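Local coordinates for acetyl transferase (Salmonella typhimurium, PDB 1S7K), which probably transfers the acetyl group of acetyl-coenzyme A to the N-terminal amino group of ribosomal protein L7/L12, as a GNAT-family acetyltransferase, at residues A[16-21]-A[71-76]; A[85-90]-A[97-102]; A[131-136]-A[177-182]; A[153-158]-A[171-176]. All blocks are in the same frame, centred on the assembly; numbering follows the deposited sequence.

Interaction 1: residues A[16-21]-A[71-76]; sequences LRAADE and KMYLIF
In the antiparallel N-terminal half of the GNAT sheet, R17 of strand 14-18 lies across F76 of strand 71-77. The guanidinium rests flat on the ring, planes 17° apart, with CZ of R17 3.8 Å from the ring centroid of F76: a cation-pi stack. Because the R17 chain runs extended from CG to NE, its aliphatic part is drawn over the same ring, and CD of R17 comes to 3.3 Å from CE1 of F76. Beneath the stack the strands are joined by a hydrogen-bonded pair, R17 N to L74 O and L74 N to R17 O, both 2.8 Å. Two residues on, A19 N reaches M72 O at 2.8 Å, although the strand has already ended at A18. On the face that carries L16 and I75 the contact is apolar: the two side chains run alongside each other, CD2 of L16 3.5 Å from CG1 of I75, and I75 goes on to meet I112 and M113, residues that bind CoA, on helix 112-127. On the M72 side, A19 CB packs against the thioether, 3.6 Å from SD of M72. A salt bridge from NE to E15 gives R17 a second hold. With a carboxylate at NE and an aromatic face under its plane, the guanidinium is probably held in this orientation, and the ring probably helps to stabilise its positive charge.

Interaction 2: residues A[85-90]-A[97-102]; sequences LSFNAI and AYIGYW
Strands 85-90 and 97-102 pair antiparallel as the two arms of a hairpin, their short axes at 141°, with S86 and G100 exchanging two backbone bonds of 2.8 Å (S86 N to G100 O, G100 N to S86 O). Toward the turn, Y98 N binds A89 O at 3.1 Å, while the bond from N88 N to Y98 O is bent and weak. F87 carries the apolar face. The methyl of A97 sits over one face of its ring, CB 3.9 Å from the ring centroid of F87, and I99 meets the same ring in its plane, with CG1 3.9 Å from CE2 of F87. Farther along, L85 holds CG anti to its own nitrogen (chi1 179°), which carries CD1 across the strand gap to 3.9 Å from CB of Y101. Y101 binds CoA in another structure of this protein, so the hairpin borders the cofactor site, here without CoA. On the other face the amide of N88 takes the side of G100 where a side chain would otherwise stand, ND2 3.5 Å from CA of G100. Helix 112-127 packs on the apolar face through M113, L117 and L120, and Y124 meets the F87 ring edge-to-face. Strand 71-77 flanks the hairpin next to 80-91 and strand 132-138 next to 96-103; Y98 also packs on M159 of the second subunit.

Interaction 3: residues A[131-136]-A[177-182]; sequences RRFVIK and RIIDAD
R131 and D180 form a salt bridge just beyond the paired ends of strands 132-138 and 168-178. CG of R131 lies between its backbone N and carbonyl carbon (chi1 66°), and a bend at chi3, -60°, turns the guanidinium back toward the C-terminal segment. NE of R131 meets OD2 of D180 at 2.6 Å in a nearly straight bond; the oxygen lies in the guanidinium plane but is met on its anti side, and the two flat groups are turned 69° apart. NH2 adds only a weak bond to the same oxygen. At the dimer interface, Y169 of the second subunit makes a cation-pi contact with R131. Alongside, I178 offers two branches: CG2 lies over a face of the R131 guanidinium, 3.9 Å from NH2 of R131, and CD1 reaches the stem of the next arginine, 3.5 Å from CG of R132. That stem is extended and delivers its head to E156. The opposite sheet face carries F133, whose CE1 is 4.1 Å from CB of I179, the two side chains crossing at about a right angle. F133 and R177 form a hydrogen-bonded pair (F133 N to R177 O 2.8 Å, R177 N to F133 O 2.9 Å), and I179 N adds a bond to R131 O, 2.9 Å. F133, R177 and I179 pack on M121 of helix 112-127, and strand 96-103 borders strand 132-138 on its other flank.

Interaction 4: residues A[153-158]-A[171-176]; sequences FTLEGC and DVNMYA
A classic beta bulge interrupts this strand pair: E156 and G157 of one strand stand opposite the single residue M174, setting the pairing off by one. M174 O takes E156 N at 2.8 Å and, more weakly, G157 N at 3.3 Å, while M174 N returns a bond to G157 O. Before the bulge the pairing is regular, T154 N and A176 O lying 2.9 Å apart. L155 and Y175 make the main contact on one face: with its CG anti to N (chi1 178°), L155 puts CD1 over the centre of the Y175 ring, 3.9 Å from the centroid, a CH-pi contact. CD1 of L155 also lies 3.5 Å from CB of N173. On the other face the extended E156 chain passes A176, with OE1 of E156 3.1 Å from CB of A176, on the way to R132 and to the backbone N of K160 of the second subunit, which bonds OE1. Y175 OH and N173 ND2 both bond to N145. Together the strands form the C-terminal beta hairpin of the GNAT fold, next to strand 132-138, which contains C137, the residue found covalently linked to CoA in another structure of this protein.

How the interactions relate
The four contacts lie along one mixed sheet, running from interaction 1 near its N-terminal edge to interaction 4 at the far edge, their centres about 26 Å apart. Interaction 2 touches interaction 1 through Y73 N and L85 O, 2.9 Å apart, and interaction 3 through I99 N and V134 O at 2.7 Å, across the parallel strand pair. Interaction 4 is nested inside the loop closed by interaction 3 and shares strand 168-178 with it; a salt bridge between NH1 of R132 and OE2 of E156, 2.7 Å, joins them. No CoA is bound in this model, but residues known from another structure to bind it adjoin interactions 1, 2 and 4, C137 lying about 4 Å from Y175, side chain to side chain.

Interaction 1: residues A[16-21]-A[71-76]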
loop_
_atom_site.group_PDB
_atom_site.type_symbol
_atom_site.label_atom_id
_atom_site.label_comp_id
_atom_site.label_asym_id
_atom_site.label_seq_id
_atom_site.Cartn_x
_atom_site.Cartn_y
_atom_site.Cartn_z
ATOM N N LEU A 16 3.486 -17.403 19.113
ATOM C CA LEU A 16 3.581 -17.230 17.648
ATOM C C LEU A 16 4.908 -17.880 17.252
ATOM O O LEU A 16 5.907 -17.726 17.968
ATOM C CB LEU A 16 3.658 -15.748 17.294
ATOM C CG LEU A 16 2.433 -14.897 17.616
ATOM C CD1 LEU A 16 2.765 -13.426 17.422
ATOM C CD2 LEU A 16 1.309 -15.320 16.631
ATOM N N ARG A 17 4.899 -18.635 16.164
ATOM C CA ARG A 17 6.111 -19.225 15.655
ATOM C C ARG A 17 6.262 -18.735 14.203
ATOM O O ARG A 17 5.294 -18.757 13.421
ATOM C CB ARG A 17 6.023 -20.768 15.696
ATOM C CG ARG A 17 5.726 -21.332 17.091
ATOM C CD ARG A 17 5.652 -22.863 17.128
ATOM N NE ARG A 17 5.198 -23.321 18.452
ATOM C CZ ARG A 17 4.783 -24.560 18.735
ATOM N NH1 ARG A 17 4.378 -24.879 19.966
ATOM N NH2 ARG A 17 4.779 -25.500 17.799
ATOM N N ALA A 18 7.451 -18.246 13.855
ATOM C CA ALA A 18 7.663 -17.843 12.454
ATOM C C ALA A 18 7.358 -19.034 11.562
ATOM O O ALA A 18 7.782 -20.168 11.829
ATOM C CB ALA A 18 9.078 -17.399 12.227
ATOM N N ALA A 19 6.575 -18.802 10.516
ATOM C CA ALA A 19 6.232 -19.861 9.558
ATOM C C ALA A 19 7.508 -20.565 9.063
ATOM O O ALA A 19 8.485 -19.926 8.648
ATOM C CB ALA A 19 5.477 -19.284 8.378
ATOM N N ASP A 20 7.502 -21.878 9.134
ATOM C CA ASP A 20 8.659 -22.644 8.692
ATOM C C ASP A 20 8.259 -23.713 7.715
ATOM O O ASP A 20 7.114 -24.143 7.697
ATOM C CB ASP A 20 9.329 -23.329 9.877
ATOM C CG ASP A 20 10.596 -24.016 9.479
ATOM O OD1 ASP A 20 11.638 -23.325 9.317
ATOM O OD2 ASP A 20 10.546 -25.244 9.298
ATOM N N GLU A 21 9.216 -24.165 6.903
ATOM C CA GLU A 21 8.908 -25.214 5.952
ATOM C C GLU A 21 8.262 -26.385 6.722
ATOM O O GLU A 21 7.337 -27.029 6.217
ATOM C CB GLU A 21 10.190 -25.665 5.228
ATOM C CG GLU A 21 10.165 -25.396 3.734
ATOM C CD GLU A 21 9.186 -26.308 2.994
ATOM O OE1 GLU A 21 8.137 -26.649 3.593
ATOM O OE2 GLU A 21 9.457 -26.676 1.820
ATOM N N LYS A 71 5.866 -10.521 7.179
ATOM C CA LYS A 71 6.129 -11.511 8.219
ATOM C C LYS A 71 5.015 -12.488 8.188
ATOM O O LYS A 71 3.852 -12.116 7.920
ATOM C CB LYS A 71 6.187 -10.900 9.625
ATOM C CG LYS A 71 7.380 -9.916 9.847
ATOM C CD LYS A 71 8.771 -10.705 9.839
ATOM C CE LYS A 71 9.985 -9.725 9.826
ATOM N NZ LYS A 71 11.207 -10.628 9.781
ATOM N N MET A 72 5.332 -13.760 8.397
ATOM C CA MET A 72 4.250 -14.700 8.476
ATOM C C MET A 72 4.460 -15.550 9.744
ATOM O O MET A 72 5.450 -16.284 9.822
ATOM C CB MET A 72 4.175 -15.613 7.250
ATOM C CG MET A 72 3.072 -16.648 7.418
ATOM S SD MET A 72 3.139 -17.786 6.033
ATOM C CE MET A 72 1.797 -18.622 6.295
ATOM N N TYR A 73 3.552 -15.408 10.729
ATOM C CA TYR A 73 3.645 -16.195 11.932
ATOM C C TYR A 73 2.445 -17.131 12.060
ATOM O O TYR A 73 1.322 -16.837 11.645
ATOM C CB TYR A 73 3.715 -15.254 13.177
ATOM C CG TYR A 73 4.966 -14.419 13.276
ATOM C CD1 TYR A 73 6.140 -14.942 13.853
ATOM C CD2 TYR A 73 4.992 -13.105 12.812
ATOM C CE1 TYR A 73 7.330 -14.142 13.954
ATOM C CE2 TYR A 73 6.158 -12.319 12.890
ATOM C CZ TYR A 73 7.319 -12.843 13.465
ATOM O OH TYR A 73 8.453 -12.049 13.575
ATOM N N LEU A 74 2.692 -18.280 12.668
ATOM C CA LEU A 74 1.675 -19.265 12.962
ATOM C C LEU A 74 1.315 -19.123 14.468
ATOM O O LEU A 74 2.215 -19.029 15.325
ATOM C CB LEU A 74 2.230 -20.676 12.694
ATOM C CG LEU A 74 2.343 -20.978 11.213
ATOM C CD1 LEU A 74 2.703 -22.456 10.997
ATOM C CD2 LEU A 74 0.960 -20.759 10.594
ATOM N N ILE A 75 0.023 -19.082 14.757
ATOM C CA ILE A 75 -0.528 -18.958 16.118
ATOM C C ILE A 75 -0.786 -20.372 16.636
ATOM O O ILE A 75 -1.537 -21.113 15.997
ATOM C CB ILE A 75 -1.905 -18.227 16.100
ATOM C CG1 ILE A 75 -1.784 -16.748 15.669
ATOM C CG2 ILE A 75 -2.544 -18.215 17.531
ATOM C CD1 ILE A 75 -3.221 -16.230 15.224
ATOM N N PHE A 76 -0.193 -20.708 17.787
ATOM C CA PHE A 76 -0.360 -22.009 18.438
ATOM C C PHE A 76 -1.007 -21.798 19.780
ATOM O O PHE A 76 -0.613 -20.924 20.541
ATOM C CB PHE A 76 0.968 -22.717 18.648
ATOM C CG PHE A 76 1.516 -23.293 17.407
ATOM C CD1 PHE A 76 2.360 -22.543 16.572
ATOM C CD2 PHE A 76 1.170 -24.585 17.040
ATOM C CE1 PHE A 76 2.838 -23.085 15.390
ATOM C CE2 PHE A 76 1.642 -25.137 15.864
ATOM C CZ PHE A 76 2.484 -24.380 15.036
#

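Interaction 2: residues A[85-90]-A[97-102]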
loop_
_atom_site.group_PDB
_atom_site.type_symbol
_atom_site.label_atom_id
_atom_site.label_comp_id
_atom_site.label_asym_id
_atom_site.label_seq_id
_atom_site.Cartn_x
_atom_site.Cartn_y
_atom_site.Cartn_z
ATOM N N LEU A 85 -1.008 -15.160 11.720
ATOM C CA LEU A 85 -0.957 -13.723 12.020
ATOM C C LEU A 85 0.197 -13.185 11.139
ATOM O O LEU A 85 1.387 -13.621 11.282
ATOM C CB LEU A 85 -0.658 -13.481 13.495
ATOM C CG LEU A 85 -0.563 -12.017 13.905
ATOM C CD1 LEU A 85 -1.735 -11.256 13.361
ATOM C CD2 LEU A 85 -0.513 -11.897 15.438
ATOM N N SER A 86 -0.152 -12.282 10.209
ATOM C CA SER A 86 0.823 -11.755 9.238
ATOM C C SER A 86 0.977 -10.262 9.178
ATOM O O SER A 86 0.079 -9.537 9.591
ATOM C CB SER A 86 0.438 -12.188 7.812
ATOM O OG SER A 86 0.386 -13.608 7.680
ATOM N N PHE A 87 2.123 -9.810 8.675
ATOM C CA PHE A 87 2.332 -8.419 8.369
ATOM C C PHE A 87 2.321 -8.660 6.825
ATOM O O PHE A 87 3.301 -9.184 6.254
ATOM C CB PHE A 87 3.705 -7.920 8.847
ATOM C CG PHE A 87 3.764 -7.564 10.298
ATOM C CD1 PHE A 87 4.986 -7.578 10.989
ATOM C CD2 PHE A 87 2.627 -7.192 10.984
ATOM C CE1 PHE A 87 5.055 -7.239 12.349
ATOM C CE2 PHE A 87 2.686 -6.844 12.342
ATOM C CZ PHE A 87 3.907 -6.875 13.034
ATOM N N ASN A 88 1.180 -8.369 6.189
ATOM C CA ASN A 88 1.051 -8.628 4.765
ATOM C C ASN A 88 2.156 -7.961 3.980
ATOM O O ASN A 88 2.610 -8.512 2.960
ATOM C CB ASN A 88 -0.279 -8.164 4.234
ATOM C CG ASN A 88 -1.431 -8.936 4.829
ATOM O OD1 ASN A 88 -1.314 -10.130 5.088
ATOM N ND2 ASN A 88 -2.567 -8.257 5.030
ATOM N N ALA A 89 2.560 -6.766 4.393
ATOM C CA ALA A 89 3.657 -6.063 3.719
ATOM C C ALA A 89 4.282 -5.144 4.757
ATOM O O ALA A 89 3.626 -4.766 5.747
ATOM C CB ALA A 89 3.145 -5.217 2.575
ATOM N N ILE A 90 5.521 -4.731 4.513
ATOM C CA ILE A 90 6.223 -3.808 5.409
ATOM C C ILE A 90 6.863 -2.778 4.510
ATOM O O ILE A 90 7.240 -3.116 3.371
ATOM C CB ILE A 90 7.322 -4.530 6.219
ATOM C CG1 ILE A 90 6.657 -5.468 7.250
ATOM C CG2 ILE A 90 8.239 -3.524 6.917
ATOM C CD1 ILE A 90 7.617 -6.447 7.923
ATOM N N ALA A 97 3.812 -1.537 9.008
ATOM C CA ALA A 97 3.373 -2.877 8.641
ATOM C C ALA A 97 1.868 -2.937 8.534
ATOM O O ALA A 97 1.176 -2.314 9.361
ATOM C CB ALA A 97 3.836 -3.866 9.657
ATOM N N TYR A 98 1.359 -3.672 7.546
ATOM C CA TYR A 98 -0.092 -3.851 7.409
ATOM C C TYR A 98 -0.388 -5.268 7.943
ATOM O O TYR A 98 0.257 -6.251 7.581
ATOM C CB TYR A 98 -0.510 -3.722 5.946
ATOM C CG TYR A 98 -0.162 -2.345 5.419
ATOM C CD1 TYR A 98 1.087 -2.064 4.890
ATOM C CD2 TYR A 98 -1.068 -1.311 5.541
ATOM C CE1 TYR A 98 1.422 -0.729 4.487
ATOM C CE2 TYR A 98 -0.758 -0.010 5.166
ATOM C CZ TYR A 98 0.466 0.278 4.642
ATOM O OH TYR A 98 0.709 1.571 4.240
ATOM N N ILE A 99 -1.334 -5.352 8.839
ATOM C CA ILE A 99 -1.655 -6.624 9.484
ATOM C C ILE A 99 -2.721 -7.498 8.773
ATOM O O ILE A 99 -3.765 -7.004 8.344
ATOM C CB ILE A 99 -2.166 -6.336 10.945
ATOM C CG1 ILE A 99 -1.028 -5.798 11.828
ATOM C CG2 ILE A 99 -2.787 -7.613 11.528
ATOM C CD1 ILE A 99 -1.458 -4.881 12.999
ATOM N N GLY A 100 -2.512 -8.804 8.728
ATOM C CA GLY A 100 -3.551 -9.676 8.130
ATOM C C GLY A 100 -3.643 -10.882 9.068
ATOM O O GLY A 100 -2.690 -11.128 9.738
ATOM N N TYR A 101 -4.789 -11.550 9.203
ATOM C CA TYR A 101 -4.843 -12.723 10.095
ATOM C C TYR A 101 -6.033 -13.578 9.734
ATOM O O TYR A 101 -6.962 -13.119 9.046
ATOM C CB TYR A 101 -5.038 -12.317 11.580
ATOM C CG TYR A 101 -6.520 -12.074 11.973
ATOM C CD1 TYR A 101 -7.261 -13.028 12.691
ATOM C CD2 TYR A 101 -7.154 -10.898 11.631
ATOM C CE1 TYR A 101 -8.631 -12.790 13.064
ATOM C CE2 TYR A 101 -8.517 -10.645 11.996
ATOM C CZ TYR A 101 -9.255 -11.599 12.705
ATOM O OH TYR A 101 -10.611 -11.319 12.987
ATOM N N TRP A 102 -5.974 -14.835 10.174
ATOM C CA TRP A 102 -7.110 -15.723 10.044
ATOM C C TRP A 102 -6.968 -16.842 11.048
ATOM O O TRP A 102 -5.866 -17.340 11.298
ATOM C CB TRP A 102 -7.317 -16.214 8.608
ATOM C CG TRP A 102 -6.343 -17.076 8.051
ATOM C CD1 TRP A 102 -5.242 -16.724 7.320
ATOM C CD2 TRP A 102 -6.346 -18.512 8.137
ATOM N NE1 TRP A 102 -4.536 -17.888 6.942
ATOM C CE2 TRP A 102 -5.202 -18.984 7.438
ATOM C CE3 TRP A 102 -7.205 -19.446 8.745
ATOM C CZ2 TRP A 102 -4.897 -20.370 7.328
ATOM C CZ3 TRP A 102 -6.894 -20.829 8.633
ATOM C CH2 TRP A 102 -5.761 -21.263 7.936
#

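Interaction 3: residues A[131-136]-A[177-182]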
loop_
_atom_site.group_PDB
_atom_site.type_symbol
_atom_site.label_atom_id
_atom_site.label_comp_id
_atom_site.label_asym_id
_atom_site.label_seq_id
_atom_site.Cartn_x
_atom_site.Cartn_y
_atom_site.Cartn_z
ATOM N N ARG A 131 7.149 0.620 13.925
ATOM C CA ARG A 131 6.531 1.547 14.869
ATOM C C ARG A 131 5.054 1.886 14.502
ATOM O O ARG A 131 4.299 2.279 15.349
ATOM C CB ARG A 131 7.289 2.885 14.908
ATOM C CG ARG A 131 7.198 3.679 13.563
ATOM C CD ARG A 131 8.261 4.770 13.555
ATOM N NE ARG A 131 8.038 5.690 14.674
ATOM C CZ ARG A 131 7.051 6.604 14.717
ATOM N NH1 ARG A 131 6.180 6.742 13.724
ATOM N NH2 ARG A 131 6.951 7.390 15.770
ATOM N N ARG A 132 4.663 1.678 13.252
ATOM C CA ARG A 132 3.315 2.005 12.789
ATOM C C ARG A 132 2.647 0.686 12.328
ATOM O O ARG A 132 3.098 0.027 11.374
ATOM C CB ARG A 132 3.369 3.022 11.618
ATOM C CG ARG A 132 1.900 3.449 11.116
ATOM C CD ARG A 132 1.997 4.490 9.925
ATOM N NE ARG A 132 0.809 4.403 9.091
ATOM C CZ ARG A 132 -0.396 4.858 9.442
ATOM N NH1 ARG A 132 -1.436 4.652 8.643
ATOM N NH2 ARG A 132 -0.552 5.620 10.525
ATOM N N PHE A 133 1.590 0.284 13.030
ATOM C CA PHE A 133 0.939 -0.971 12.702
ATOM C C PHE A 133 -0.393 -0.644 12.120
ATOM O O PHE A 133 -1.154 0.113 12.734
ATOM C CB PHE A 133 0.764 -1.826 13.975
ATOM C CG PHE A 133 2.057 -2.136 14.655
ATOM C CD1 PHE A 133 2.562 -1.273 15.623
ATOM C CD2 PHE A 133 2.806 -3.243 14.263
ATOM C CE1 PHE A 133 3.793 -1.504 16.193
ATOM C CE2 PHE A 133 4.066 -3.483 14.845
ATOM C CZ PHE A 133 4.553 -2.597 15.822
ATOM N N VAL A 134 -0.676 -1.175 10.944
ATOM C CA VAL A 134 -1.906 -0.816 10.261
ATOM C C VAL A 134 -2.834 -1.934 9.971
ATOM O O VAL A 134 -2.372 -2.998 9.622
ATOM C CB VAL A 134 -1.555 -0.163 8.897
ATOM C CG1 VAL A 134 -2.828 0.287 8.146
ATOM C CG2 VAL A 134 -0.619 1.088 9.190
ATOM N N ILE A 135 -4.139 -1.720 10.201
ATOM C CA ILE A 135 -5.159 -2.745 9.844
ATOM C C ILE A 135 -6.089 -2.130 8.829
ATOM O O ILE A 135 -6.762 -1.110 9.139
ATOM C CB ILE A 135 -6.037 -3.181 11.043
ATOM C CG1 ILE A 135 -5.196 -4.070 11.964
ATOM C CG2 ILE A 135 -7.338 -3.949 10.508
ATOM C CD1 ILE A 135 -5.778 -4.379 13.384
ATOM N N LYS A 136 -6.129 -2.703 7.622
ATOM C CA LYS A 136 -7.090 -2.239 6.613
ATOM C C LYS A 136 -8.086 -3.379 6.559
ATOM O O LYS A 136 -7.654 -4.558 6.416
ATOM C CB LYS A 136 -6.405 -2.092 5.238
ATOM C CG LYS A 136 -5.453 -0.927 5.127
ATOM C CD LYS A 136 -4.532 -1.055 3.906
ATOM C CE LYS A 136 -5.256 -0.829 2.646
ATOM N NZ LYS A 136 -4.325 -1.195 1.497
ATOM N N ARG A 177 -2.061 1.974 14.778
ATOM C CA ARG A 177 -1.556 2.128 16.135
ATOM C C ARG A 177 -0.072 2.384 16.022
ATOM O O ARG A 177 0.614 1.644 15.284
ATOM C CB ARG A 177 -1.741 0.833 16.945
ATOM C CG ARG A 177 -1.518 1.137 18.442
ATOM C CD ARG A 177 -2.220 0.101 19.351
ATOM N NE ARG A 177 -1.566 0.111 20.644
ATOM C CZ ARG A 177 -1.583 -0.890 21.515
ATOM N NH1 ARG A 177 -2.259 -2.006 21.257
ATOM N NH2 ARG A 177 -0.818 -0.800 22.611
ATOM N N ILE A 178 0.423 3.417 16.722
ATOM C CA ILE A 178 1.851 3.727 16.734
ATOM C C ILE A 178 2.382 3.298 18.134
ATOM O O ILE A 178 1.745 3.593 19.177
ATOM C CB ILE A 178 2.121 5.242 16.585
ATOM C CG1 ILE A 178 1.472 5.801 15.293
ATOM C CG2 ILE A 178 3.664 5.526 16.662
ATOM C CD1 ILE A 178 2.115 5.415 14.033
ATOM N N ILE A 179 3.507 2.591 18.154
ATOM C CA ILE A 179 4.157 2.183 19.418
ATOM C C ILE A 179 5.685 2.456 19.212
ATOM O O ILE A 179 6.406 1.707 18.531
ATOM C CB ILE A 179 3.901 0.648 19.723
ATOM C CG1 ILE A 179 2.403 0.376 19.824
ATOM C CG2 ILE A 179 4.512 0.316 21.033
ATOM C CD1 ILE A 179 2.024 -1.139 20.107
ATOM N N ASP A 180 6.144 3.569 19.784
ATOM C CA ASP A 180 7.542 4.036 19.644
ATOM C C ASP A 180 7.698 5.073 20.770
ATOM O O ASP A 180 7.180 4.842 21.879
ATOM C CB ASP A 180 7.723 4.715 18.293
ATOM C CG ASP A 180 9.208 4.922 17.905
ATOM O OD1 ASP A 180 10.119 4.427 18.616
ATOM O OD2 ASP A 180 9.434 5.544 16.848
ATOM N N ALA A 181 8.330 6.211 20.488
ATOM C CA ALA A 181 8.545 7.244 21.534
ATOM C C ALA A 181 7.278 8.038 21.849
ATOM O O ALA A 181 6.284 8.001 21.079
ATOM C CB ALA A 181 9.711 8.184 21.113
ATOM N N ASP A 182 7.302 8.739 22.985
ATOM C CA ASP A 182 6.168 9.523 23.431
ATOM C C ASP A 182 5.898 10.699 22.505
ATOM O O ASP A 182 6.794 11.062 21.747
ATOM C CB ASP A 182 6.392 10.074 24.850
ATOM C CG ASP A 182 6.111 9.063 25.936
ATOM O OD1 ASP A 182 5.417 8.031 25.669
ATOM O OD2 ASP A 182 6.601 9.334 27.063
ATOM O OXT ASP A 182 4.781 11.215 22.600
#

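Interaction 4: residues A[153-158]-A[171-176]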
loop_
_atom_site.group_PDB
_atom_site.type_symbol
_atom_site.label_atom_id
_atom_site.label_comp_id
_atom_site.label_asym_id
_atom_site.label_seq_id
_atom_site.Cartn_x
_atom_site.Cartn_y
_atom_site.Cartn_z
ATOM N N PHE A 153 -6.705 0.495 18.229
ATOM C CA PHE A 153 -6.261 1.128 16.993
ATOM C C PHE A 153 -7.148 2.364 16.780
ATOM O O PHE A 153 -8.324 2.376 17.170
ATOM C CB PHE A 153 -6.432 0.198 15.777
ATOM C CG PHE A 153 -5.359 -0.870 15.633
ATOM C CD1 PHE A 153 -5.222 -1.890 16.567
ATOM C CD2 PHE A 153 -4.450 -0.819 14.568
ATOM C CE1 PHE A 153 -4.203 -2.840 16.444
ATOM C CE2 PHE A 153 -3.426 -1.748 14.422
ATOM C CZ PHE A 153 -3.289 -2.768 15.366
ATOM N N THR A 154 -6.616 3.389 16.128
ATOM C CA THR A 154 -7.405 4.587 15.867
ATOM C C THR A 154 -7.863 4.502 14.430
ATOM O O THR A 154 -7.053 4.146 13.580
ATOM C CB THR A 154 -6.518 5.845 16.032
ATOM O OG1 THR A 154 -6.145 5.955 17.414
ATOM C CG2 THR A 154 -7.326 7.103 15.593
ATOM N N LEU A 155 -9.159 4.737 14.166
ATOM C CA LEU A 155 -9.652 4.730 12.778
ATOM C C LEU A 155 -9.170 6.049 12.140
ATOM O O LEU A 155 -9.552 7.142 12.581
ATOM C CB LEU A 155 -11.191 4.673 12.746
ATOM C CG LEU A 155 -11.876 4.712 11.342
ATOM C CD1 LEU A 155 -11.489 3.519 10.524
ATOM C CD2 LEU A 155 -13.370 4.712 11.509
ATOM N N GLU A 156 -8.300 5.916 11.147
ATOM C CA GLU A 156 -7.738 7.054 10.412
ATOM C C GLU A 156 -8.549 7.473 9.208
ATOM O O GLU A 156 -8.421 8.632 8.747
ATOM C CB GLU A 156 -6.334 6.710 9.938
ATOM C CG GLU A 156 -5.384 6.508 11.110
ATOM C CD GLU A 156 -3.952 6.266 10.616
ATOM O OE1 GLU A 156 -3.013 6.586 11.337
ATOM O OE2 GLU A 156 -3.777 5.740 9.513
ATOM N N GLY A 157 -9.355 6.548 8.670
ATOM C CA GLY A 157 -10.173 6.909 7.508
ATOM C C GLY A 157 -10.873 5.713 6.908
ATOM O O GLY A 157 -10.616 4.558 7.297
ATOM N N CYS A 158 -11.679 6.010 5.891
ATOM C CA CYS A 158 -12.464 5.003 5.161
ATOM C C CYS A 158 -12.140 5.156 3.672
ATOM O O CYS A 158 -12.399 6.223 3.097
ATOM C CB CYS A 158 -13.934 5.300 5.400
ATOM S SG CYS A 158 -14.940 4.000 4.692
ATOM N N ASP A 171 -16.015 -0.579 0.616
ATOM C CA ASP A 171 -15.284 0.455 1.372
ATOM C C ASP A 171 -14.431 -0.298 2.426
ATOM O O ASP A 171 -14.854 -1.357 2.972
ATOM C CB ASP A 171 -16.287 1.365 2.070
ATOM C CG ASP A 171 -16.981 2.359 1.133
ATOM O OD1 ASP A 171 -16.905 2.215 -0.129
ATOM O OD2 ASP A 171 -17.650 3.272 1.711
ATOM N N VAL A 172 -13.279 0.290 2.766
ATOM C CA VAL A 172 -12.319 -0.305 3.690
ATOM C C VAL A 172 -11.891 0.695 4.768
ATOM O O VAL A 172 -11.495 1.779 4.437
ATOM C CB VAL A 172 -11.021 -0.693 2.922
ATOM C CG1 VAL A 172 -9.900 -1.218 3.883
ATOM C CG2 VAL A 172 -11.336 -1.809 1.923
ATOM N N ASN A 173 -11.950 0.298 6.028
ATOM C CA ASN A 173 -11.509 1.160 7.126
ATOM C C ASN A 173 -10.004 1.008 7.273
ATOM O O ASN A 173 -9.452 -0.101 7.184
ATOM C CB ASN A 173 -12.187 0.754 8.435
ATOM C CG ASN A 173 -13.611 1.308 8.554
ATOM O OD1 ASN A 173 -13.934 2.353 7.991
ATOM N ND2 ASN A 173 -14.471 0.598 9.292
ATOM N N MET A 174 -9.336 2.128 7.494
ATOM C CA MET A 174 -7.924 2.071 7.732
ATOM C C MET A 174 -7.737 2.480 9.176
ATOM O O MET A 174 -8.104 3.594 9.573
ATOM C CB MET A 174 -7.136 3.012 6.800
ATOM C CG MET A 174 -5.635 2.989 7.277
ATOM S SD MET A 174 -4.512 3.882 6.185
ATOM C CE MET A 174 -4.504 2.720 4.820
ATOM N N TYR A 175 -7.116 1.579 9.946
ATOM C CA TYR A 175 -6.839 1.754 11.386
ATOM C C TYR A 175 -5.342 1.744 11.634
ATOM O O TYR A 175 -4.596 1.042 10.939
ATOM C CB TYR A 175 -7.392 0.570 12.182
ATOM C CG TYR A 175 -8.895 0.474 12.292
ATOM C CD1 TYR A 175 -9.586 1.137 13.315
ATOM C CD2 TYR A 175 -9.618 -0.345 11.419
ATOM C CE1 TYR A 175 -11.018 0.937 13.459
ATOM C CE2 TYR A 175 -10.987 -0.530 11.548
ATOM C CZ TYR A 175 -11.689 0.112 12.587
ATOM O OH TYR A 175 -13.078 -0.155 12.756
ATOM N N ALA A 176 -4.884 2.504 12.605
ATOM C CA ALA A 176 -3.450 2.449 12.893
ATOM C C ALA A 176 -3.163 2.583 14.366
ATOM O O ALA A 176 -3.940 3.180 15.124
ATOM C CB ALA A 176 -2.619 3.555 12.081
#